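PUA domain-containing protein (Aeropyrum pernix, PDB 2CX0) probably binds RNA through its PUA domain and may act in translation initiation, although its precise role is not established. Local coordinates at residues Ser25-Leu30 and Thr35-Ser40; Gly55-Ile60 and Trp176-Glu181; Leu80-Leu83 and Asp89-Lys92. All blocks are in the same frame, centred on the assembly; numbering follows the deposited sequence.

Contact 1: Ser25-Leu30 and Thr35-Ser40; sequences SLLERL and TRIPFS
Leu27 and Leu30, one helical turn apart, reach from helix 20-30 to Ile37 and Phe39 in the loop that follows it, and the contact is wholly apolar. Its tight part is a cluster of branch ends. CD2 of Leu27 lies 3.9 Å from CG1 of Ile37, the two side chains crossing at about a right angle, and the same methyl meets CE1 of Phe39 at 4.1 Å. CD1 of Leu30 approaches CZ of Phe39, also at 4.1 Å, while Leu26 CD2 stands a little farther back at 4.4 Å from that CZ. All three leucine methyls come to the ring obliquely. Phe39 has its CG between the backbone N and the carbonyl carbon (chi1 50°), which turns the ring back over Ile37, whose CG2 sits 3.8 Å from the ring plane, over the centre. Leucine suits the helix here because it is apolar and long enough to carry one methyl into the angle between isoleucine and ring.

Leu26, Leu30 and Phe39 form the buried side, where Ile76 of strand 76-78 backs both leucines. Leu27 and Ile37 are partly exposed, and on the helix the charged Glu28, exposed, points away from the loop. The loop after helix 20-30 thus folds back over the helix's apolar side, within the region of the pre-PUA (DUF1947) family.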
loop_
_atom_site.group_PDB
_atom_site.type_symbol
_atom_site.label_atom_id
_atom_site.label_comp_id
_atom_site.label_asym_id
_atom_site.label_seq_id
_atom_site.Cartn_x
_atom_site.Cartn_y
_atom_site.Cartn_z
ATOM N N SER A 25 10.298 3.411 16.932
ATOM C CA SER A 25 9.002 2.784 16.993
ATOM C C SER A 25 8.505 2.343 15.583
ATOM O O SER A 25 7.941 1.260 15.413
ATOM C CB SER A 25 8.021 3.766 17.590
ATOM O OG SER A 25 6.726 3.234 17.448
ATOM N N LEU A 26 8.707 3.204 14.594
ATOM C CA LEU A 26 8.277 2.900 13.246
ATOM C C LEU A 26 8.954 1.613 12.765
ATOM O O LEU A 26 8.290 0.728 12.247
ATOM C CB LEU A 26 8.633 4.040 12.305
ATOM C CG LEU A 26 8.346 3.731 10.821
ATOM C CD1 LEU A 26 6.797 3.510 10.563
ATOM C CD2 LEU A 26 8.836 4.929 10.023
ATOM N N LEU A 27 10.267 1.513 12.931
ATOM C CA LEU A 27 10.969 0.308 12.496
ATOM C C LEU A 27 10.420 -0.916 13.211
ATOM O O LEU A 27 10.223 -1.965 12.584
ATOM C CB LEU A 27 12.493 0.415 12.753
ATOM C CG LEU A 27 13.112 1.616 11.994
ATOM C CD1 LEU A 27 14.596 1.760 12.401
ATOM C CD2 LEU A 27 12.994 1.499 10.497
ATOM N N GLU A 28 10.177 -0.793 14.516
ATOM C CA GLU A 28 9.640 -1.912 15.248
ATOM C C GLU A 28 8.239 -2.327 14.797
ATOM O O GLU A 28 7.921 -3.494 14.870
ATOM C CB GLU A 28 9.596 -1.610 16.739
ATOM C CG GLU A 28 10.965 -1.646 17.352
ATOM C CD GLU A 28 11.076 -0.792 18.606
ATOM O OE1 GLU A 28 10.011 -0.456 19.210
ATOM O OE2 GLU A 28 12.240 -0.480 18.993
ATOM N N ARG A 29 7.422 -1.362 14.368
ATOM C CA ARG A 29 6.052 -1.633 13.942
ATOM C C ARG A 29 6.012 -2.294 12.571
ATOM O O ARG A 29 5.034 -2.988 12.222
ATOM C CB ARG A 29 5.255 -0.332 13.936
ATOM C CG ARG A 29 4.849 0.127 15.393
ATOM C CD ARG A 29 4.133 1.477 15.288
ATOM N NE ARG A 29 2.784 1.335 14.774
ATOM C CZ ARG A 29 1.974 2.357 14.535
ATOM N NH1 ARG A 29 2.420 3.577 14.748
ATOM N NH2 ARG A 29 0.686 2.155 14.171
ATOM N N LEU A 30 7.081 -2.092 11.811
ATOM C CA LEU A 30 7.196 -2.663 10.478
ATOM C C LEU A 30 7.829 -4.062 10.495
ATOM O O LEU A 30 7.478 -4.936 9.694
ATOM C CB LEU A 30 8.069 -1.735 9.576
ATOM C CG LEU A 30 7.601 -0.298 9.219
ATOM C CD1 LEU A 30 8.735 0.475 8.476
ATOM C CD2 LEU A 30 6.375 -0.381 8.306
ATOM N N THR A 35 9.084 -8.440 4.904
ATOM C CA THR A 35 10.322 -9.206 4.853
ATOM C C THR A 35 11.469 -8.367 5.381
ATOM O O THR A 35 12.340 -8.867 6.097
ATOM C CB THR A 35 10.623 -9.621 3.408
ATOM O OG1 THR A 35 9.549 -10.441 2.922
ATOM C CG2 THR A 35 11.910 -10.380 3.301
ATOM N N ARG A 36 11.486 -7.097 5.022
ATOM C CA ARG A 36 12.564 -6.221 5.499
ATOM C C ARG A 36 12.154 -4.756 5.388
ATOM O O ARG A 36 11.204 -4.441 4.681
ATOM C CB ARG A 36 13.822 -6.419 4.655
ATOM C CG ARG A 36 13.705 -5.796 3.267
ATOM C CD ARG A 36 14.929 -6.114 2.352
ATOM N NE ARG A 36 14.937 -7.514 1.966
ATOM C CZ ARG A 36 14.420 -7.976 0.839
ATOM N NH1 ARG A 36 13.872 -7.144 -0.031
ATOM N NH2 ARG A 36 14.432 -9.283 0.619
ATOM N N ILE A 37 12.871 -3.888 6.095
ATOM C CA ILE A 37 12.653 -2.458 5.984
ATOM C C ILE A 37 13.292 -2.105 4.634
ATOM O O ILE A 37 14.472 -2.334 4.380
ATOM C CB ILE A 37 13.322 -1.666 7.131
ATOM C CG1 ILE A 37 12.420 -1.710 8.400
ATOM C CG2 ILE A 37 13.389 -0.186 6.753
ATOM C CD1 ILE A 37 12.348 -2.991 9.097
ATOM N N PRO A 38 12.510 -1.513 3.751
ATOM C CA PRO A 38 12.945 -1.137 2.415
ATOM C C PRO A 38 13.895 0.053 2.295
ATOM O O PRO A 38 14.572 0.197 1.293
ATOM C CB PRO A 38 11.618 -0.918 1.709
ATOM C CG PRO A 38 10.785 -0.323 2.781
ATOM C CD PRO A 38 11.110 -1.145 3.996
ATOM N N PHE A 39 13.939 0.905 3.307
ATOM C CA PHE A 39 14.800 2.089 3.275
ATOM C C PHE A 39 15.859 2.061 4.344
ATOM O O PHE A 39 15.737 1.326 5.342
ATOM C CB PHE A 39 13.979 3.371 3.449
ATOM C CG PHE A 39 13.047 3.321 4.610
ATOM C CD1 PHE A 39 13.485 3.657 5.884
ATOM C CD2 PHE A 39 11.715 2.899 4.434
ATOM C CE1 PHE A 39 12.633 3.591 6.979
ATOM C CE2 PHE A 39 10.852 2.828 5.539
ATOM C CZ PHE A 39 11.302 3.166 6.794
ATOM N N SER A 40 16.890 2.875 4.119
ATOM C CA SER A 40 17.980 3.007 5.055
ATOM C C SER A 40 17.593 3.681 6.362
ATOM O O SER A 40 16.601 4.375 6.461
ATOM C CB SER A 40 19.124 3.823 4.470
ATOM O OG SER A 40 19.943 4.259 5.548
#

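Contact 2: Gly55-Ile60 and Trp176-Glu181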
loop_
_atom_site.group_PDB
_atom_site.type_symbol
_atom_site.label_atom_id
_atom_site.label_comp_id
_atom_site.label_asym_id
_atom_site.label_seq_id
_atom_site.Cartn_x
_atom_site.Cartn_y
_atom_site.Cartn_z
ATOM N N GLY A 55 -11.595 15.940 5.541
ATOM C CA GLY A 55 -10.917 15.493 6.726
ATOM C C GLY A 55 -9.411 15.522 6.698
ATOM O O GLY A 55 -8.799 16.302 5.951
ATOM N N GLU A 56 -8.814 14.651 7.522
ATOM C CA GLU A 56 -7.369 14.669 7.682
ATOM C C GLU A 56 -6.641 13.402 7.267
ATOM O O GLU A 56 -7.167 12.307 7.444
ATOM C CB GLU A 56 -7.062 15.000 9.160
ATOM C CG GLU A 56 -7.495 16.433 9.529
ATOM C CD GLU A 56 -6.545 17.121 10.514
ATOM O OE1 GLU A 56 -5.300 16.910 10.421
ATOM O OE2 GLU A 56 -7.057 17.891 11.364
ATOM N N TYR A 57 -5.470 13.565 6.667
ATOM C CA TYR A 57 -4.628 12.427 6.243
ATOM C C TYR A 57 -3.262 12.621 6.890
ATOM O O TYR A 57 -2.780 13.752 7.014
ATOM C CB TYR A 57 -4.407 12.433 4.705
ATOM C CG TYR A 57 -5.678 12.365 3.879
ATOM C CD1 TYR A 57 -6.550 13.487 3.782
ATOM C CD2 TYR A 57 -6.017 11.203 3.224
ATOM C CE1 TYR A 57 -7.728 13.416 3.052
ATOM C CE2 TYR A 57 -7.190 11.105 2.476
ATOM C CZ TYR A 57 -8.038 12.214 2.400
ATOM O OH TYR A 57 -9.182 12.084 1.655
ATOM N N GLU A 58 -2.619 11.539 7.283
ATOM C CA GLU A 58 -1.262 11.648 7.862
ATOM C C GLU A 58 -0.452 10.649 7.090
ATOM O O GLU A 58 -0.849 9.478 6.961
ATOM C CB GLU A 58 -1.250 11.266 9.323
ATOM C CG GLU A 58 -1.723 12.376 10.191
ATOM C CD GLU A 58 -1.520 12.078 11.663
ATOM O OE1 GLU A 58 -0.504 11.430 12.017
ATOM O OE2 GLU A 58 -2.383 12.512 12.456
ATOM N N ILE A 59 0.681 11.106 6.585
ATOM C CA ILE A 59 1.551 10.262 5.778
ATOM C C ILE A 59 3.032 10.404 6.173
ATOM O O ILE A 59 3.527 11.525 6.385
ATOM C CB ILE A 59 1.470 10.666 4.283
ATOM C CG1 ILE A 59 0.037 10.438 3.725
ATOM C CG2 ILE A 59 2.456 9.814 3.476
ATOM C CD1 ILE A 59 -0.062 11.037 2.271
ATOM N N ILE A 60 3.746 9.291 6.242
ATOM C CA ILE A 60 5.144 9.391 6.564
ATOM C C ILE A 60 5.908 9.452 5.259
ATOM O O ILE A 60 5.690 8.608 4.379
ATOM C CB ILE A 60 5.583 8.188 7.381
ATOM C CG1 ILE A 60 4.976 8.324 8.807
ATOM C CG2 ILE A 60 7.145 8.095 7.412
ATOM C CD1 ILE A 60 5.169 7.045 9.657
ATOM N N TRP A 176 -4.306 8.020 -2.656
ATOM C CA TRP A 176 -3.410 7.916 -3.803
ATOM C C TRP A 176 -3.251 9.302 -4.460
ATOM O O TRP A 176 -2.109 9.722 -4.774
ATOM C CB TRP A 176 -3.979 6.944 -4.848
ATOM C CG TRP A 176 -2.977 6.673 -5.915
ATOM C CD1 TRP A 176 -1.941 5.798 -5.852
ATOM C CD2 TRP A 176 -2.852 7.368 -7.143
ATOM N NE1 TRP A 176 -1.147 5.913 -6.973
ATOM C CE2 TRP A 176 -1.691 6.865 -7.791
ATOM C CE3 TRP A 176 -3.613 8.365 -7.770
ATOM C CZ2 TRP A 176 -1.267 7.327 -9.049
ATOM C CZ3 TRP A 176 -3.200 8.831 -9.030
ATOM C CH2 TRP A 176 -2.037 8.310 -9.654
ATOM N N GLU A 177 -4.364 10.022 -4.627
ATOM C CA GLU A 177 -4.301 11.323 -5.297
ATOM C C GLU A 177 -3.543 12.330 -4.455
ATOM O O GLU A 177 -2.741 13.081 -4.956
ATOM C CB GLU A 177 -5.714 11.862 -5.628
ATOM C CG GLU A 177 -6.462 11.029 -6.695
ATOM C CD GLU A 177 -5.853 11.083 -8.102
ATOM O OE1 GLU A 177 -4.895 11.839 -8.396
ATOM O OE2 GLU A 177 -6.353 10.348 -8.954
ATOM N N LEU A 178 -3.836 12.338 -3.165
ATOM C CA LEU A 178 -3.134 13.218 -2.273
ATOM C C LEU A 178 -1.602 12.905 -2.306
ATOM O O LEU A 178 -0.752 13.829 -2.388
ATOM C CB LEU A 178 -3.707 13.038 -0.866
ATOM C CG LEU A 178 -2.824 13.739 0.188
ATOM C CD1 LEU A 178 -2.811 15.273 -0.058
ATOM C CD2 LEU A 178 -3.424 13.413 1.582
ATOM N N ALA A 179 -1.262 11.621 -2.255
ATOM C CA ALA A 179 0.159 11.206 -2.239
ATOM C C ALA A 179 0.866 11.589 -3.526
ATOM O O ALA A 179 2.021 12.038 -3.469
ATOM C CB ALA A 179 0.320 9.704 -1.993
ATOM N N GLN A 180 0.169 11.465 -4.664
ATOM C CA GLN A 180 0.735 11.849 -5.954
ATOM C C GLN A 180 1.150 13.323 -5.944
ATOM O O GLN A 180 2.197 13.687 -6.474
ATOM C CB GLN A 180 -0.294 11.707 -7.070
ATOM C CG GLN A 180 -0.346 10.392 -7.699
ATOM C CD GLN A 180 0.995 10.000 -8.258
ATOM O OE1 GLN A 180 1.798 9.421 -7.536
ATOM N NE2 GLN A 180 1.263 10.335 -9.542
ATOM N N GLU A 181 0.327 14.166 -5.331
ATOM C CA GLU A 181 0.604 15.592 -5.294
ATOM C C GLU A 181 1.676 15.925 -4.272
ATOM O O GLU A 181 2.463 16.835 -4.502
ATOM C CB GLU A 181 -0.705 16.369 -4.993
ATOM C CG GLU A 181 -0.679 17.809 -5.422
ATOM C CD GLU A 181 -0.398 17.989 -6.913
ATOM O OE1 GLU A 181 -0.724 17.117 -7.759
ATOM O OE2 GLU A 181 0.135 19.043 -7.243
#
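Tyr57 and Leu178 meet where helix 174-183, close to the end of the chain, packs on the antiparallel sheet of the N-terminal pre-PUA domain. This is helix-on-sheet packing between parts far apart in sequence: strand 56-60 and helix 176-181 run with their axes 10.5 Å apart at closest approach, crossing at -54°. The strand offers Tyr57 and Ile59 from one face, whereas Glu56 and Glu58 project from the other, away from the helix.

Leu178 carries the helical side. Its CG is anti to the backbone N (chi1 169°), which extends the side chain toward the strand and brings CD2 to the root of the tyrosine. That Leu178 methyl approaches obliquely, 3.4 Å from both CB and CG of Tyr57, a tight fit, and lies about equally far, 3.8 Å, from CD1 and CD2 of the ring. The touch is thus made where the ring joins its CB, leaving the phenol end to extend beyond the leucine. Tyrosine fits a partly exposed site of this kind, with an apolar ring base for the interior and a hydroxyl at its far end.

Ile59 and Leu178 slide past each other in opposite directions, the CG1-CD1 arm of the isoleucine lying alongside the leucine. Ala179 is small enough to let the helix come down beside that arm, and Pro66 of strand 65-70 touches both Ile59 and Ala179. Leu3 of strand 2-5 also touches Leu178. The isoleucine packs less closely than the tyrosine: CD1 of Ile59 lies 4.2 Å from Leu178 CD2 and 4.5 Å from Ala179 CB.

Contact 3: Leu80-Leu83 and Asp89-Lys92; sequences LQCL and DWLK
A chi1 of 64° folds the indole of Trp90 between its own backbone N and carbonyl carbon, while Cys82, with SG anti to the backbone N (chi1 175°), reaches out to meet it. The contact joins helix 80-86, which follows the last strand of the N-terminal antiparallel sheet, to the loop leading into strand 93-97 of the PUA domain. It lies at the junction of the two sheets: Leu83 also touches Pro139 and Val142, and both Leu83 and Leu91 touch Ala130, all in the second sheet.

The contact runs along the CZ2-CE2-NE1 side of the indole. Trp90 CZ2 is approached by Cys82 SG and by Leu83 CD2, each at 3.8 Å, and Leu83 CD2 is 3.9 Å from Trp90 NE1. Cys82 SG lies 5.0 Å from the centroid of the Trp90 six-membered ring, 59° off its normal, an oblique sulfur-aromatic contact. Cysteine, compact and polarisable, suits this buried place. The Leu83 and Trp90 side chains cross at about a right angle. A weak hydrogen bond to Gly87 O gives the buried Trp90 NE1 a partner.

Were Trp90 replaced by an alanine, Cys82 SG and Leu83 CD2 would probably lose the aromatic side they share, and a gap would be likely to open between helix and loop.

Leu91 uses separate branches: its CD2 lies 3.6 Å above one face of the Trp90 indole, offset toward the rim, and its CD1 is 4.1 Å from Leu83 CD2.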
loop_
_atom_site.group_PDB
_atom_site.type_symbol
_atom_site.label_atom_id
_atom_site.label_comp_id
_atom_site.label_asym_id
_atom_site.label_seq_id
_atom_site.Cartn_x
_atom_site.Cartn_y
_atom_site.Cartn_z
ATOM N N LEU A 80 1.069 3.196 -2.802
ATOM C CA LEU A 80 1.558 2.647 -4.087
ATOM C C LEU A 80 2.819 3.414 -4.499
ATOM O O LEU A 80 3.685 2.865 -5.199
ATOM C CB LEU A 80 0.484 2.775 -5.190
ATOM C CG LEU A 80 -0.723 1.866 -4.899
ATOM C CD1 LEU A 80 -1.602 1.957 -6.145
ATOM C CD2 LEU A 80 -0.324 0.365 -4.692
ATOM N N GLN A 81 2.916 4.704 -4.126
ATOM C CA GLN A 81 4.134 5.503 -4.430
ATOM C C GLN A 81 5.368 4.863 -3.749
ATOM O O GLN A 81 6.464 4.843 -4.327
ATOM C CB GLN A 81 3.988 6.978 -3.948
ATOM C CG GLN A 81 2.969 7.811 -4.797
ATOM C CD GLN A 81 1.494 7.534 -4.496
ATOM O OE1 GLN A 81 1.168 6.787 -3.542
ATOM N NE2 GLN A 81 0.589 8.153 -5.294
ATOM N N CYS A 82 5.176 4.336 -2.532
ATOM C CA CYS A 82 6.245 3.663 -1.820
ATOM C C CYS A 82 6.676 2.415 -2.620
ATOM O O CYS A 82 7.893 2.078 -2.793
ATOM C CB CYS A 82 5.749 3.230 -0.431
ATOM S SG CYS A 82 6.963 2.241 0.501
ATOM N N LEU A 83 5.702 1.718 -3.173
ATOM C CA LEU A 83 6.088 0.507 -3.947
ATOM C C LEU A 83 6.869 0.878 -5.227
ATOM O O LEU A 83 7.735 0.129 -5.696
ATOM C CB LEU A 83 4.869 -0.321 -4.306
ATOM C CG LEU A 83 4.069 -0.779 -3.063
ATOM C CD1 LEU A 83 2.965 -1.757 -3.575
ATOM C CD2 LEU A 83 4.936 -1.441 -1.939
ATOM N N ASP A 89 9.716 -6.278 -3.413
ATOM C CA ASP A 89 10.387 -7.459 -2.875
ATOM C C ASP A 89 10.465 -7.479 -1.335
ATOM O O ASP A 89 10.630 -8.524 -0.752
ATOM C CB ASP A 89 11.786 -7.633 -3.501
ATOM C CG ASP A 89 12.374 -8.993 -3.192
ATOM O OD1 ASP A 89 11.843 -9.976 -3.740
ATOM O OD2 ASP A 89 13.338 -9.079 -2.371
ATOM N N TRP A 90 10.320 -6.331 -0.703
ATOM C CA TRP A 90 10.333 -6.254 0.752
ATOM C C TRP A 90 8.992 -6.689 1.409
ATOM O O TRP A 90 8.902 -6.846 2.642
ATOM C CB TRP A 90 10.689 -4.831 1.168
ATOM C CG TRP A 90 9.692 -3.790 0.762
ATOM C CD1 TRP A 90 9.499 -3.260 -0.495
ATOM C CD2 TRP A 90 8.727 -3.159 1.615
ATOM N NE1 TRP A 90 8.470 -2.346 -0.474
ATOM C CE2 TRP A 90 7.979 -2.259 0.810
ATOM C CE3 TRP A 90 8.421 -3.264 2.983
ATOM C CZ2 TRP A 90 6.939 -1.458 1.337
ATOM C CZ3 TRP A 90 7.379 -2.472 3.511
ATOM C CH2 TRP A 90 6.653 -1.582 2.685
ATOM N N LEU A 91 7.949 -6.872 0.596
ATOM C CA LEU A 91 6.646 -7.347 1.120
ATOM C C LEU A 91 6.718 -8.847 1.281
ATOM O O LEU A 91 7.503 -9.508 0.585
ATOM C CB LEU A 91 5.526 -7.039 0.117
ATOM C CG LEU A 91 5.426 -5.536 -0.226
ATOM C CD1 LEU A 91 4.316 -5.422 -1.380
ATOM C CD2 LEU A 91 5.073 -4.671 0.975
ATOM N N LYS A 92 5.906 -9.407 2.173
ATOM C CA LYS A 92 5.907 -10.883 2.357
ATOM C C LYS A 92 5.397 -11.570 1.070
ATOM O O LYS A 92 5.787 -12.691 0.736
ATOM C CB LYS A 92 5.009 -11.219 3.512
ATOM C CG LYS A 92 5.661 -10.837 4.840
ATOM C CD LYS A 92 4.863 -11.402 5.997
ATOM C CE LYS A 92 5.503 -11.059 7.341
ATOM N NZ LYS A 92 6.529 -12.049 7.797
#

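All three contacts are mainly buried and apolar, but they join different elements. Contacts 1 and 3 each bind a helix to the loop that follows it, whereas contact 2 brings the C-terminal helix onto a strand more than a hundred residues earlier. All four touching residues are buried in contact 3, against three of four in contact 2 and three of five in contact 1. Contact 3 alone adds sulfur to the packing. Polar links tie it to both others: Arg36 of contact 1 forms a salt bridge with Asp89, and Gln180 OE1 of contact 2 accepts a hydrogen bond from Gln81 NE2. Contacts 1 and 2 touch more simply, through the methyls of Leu26 and Ile60.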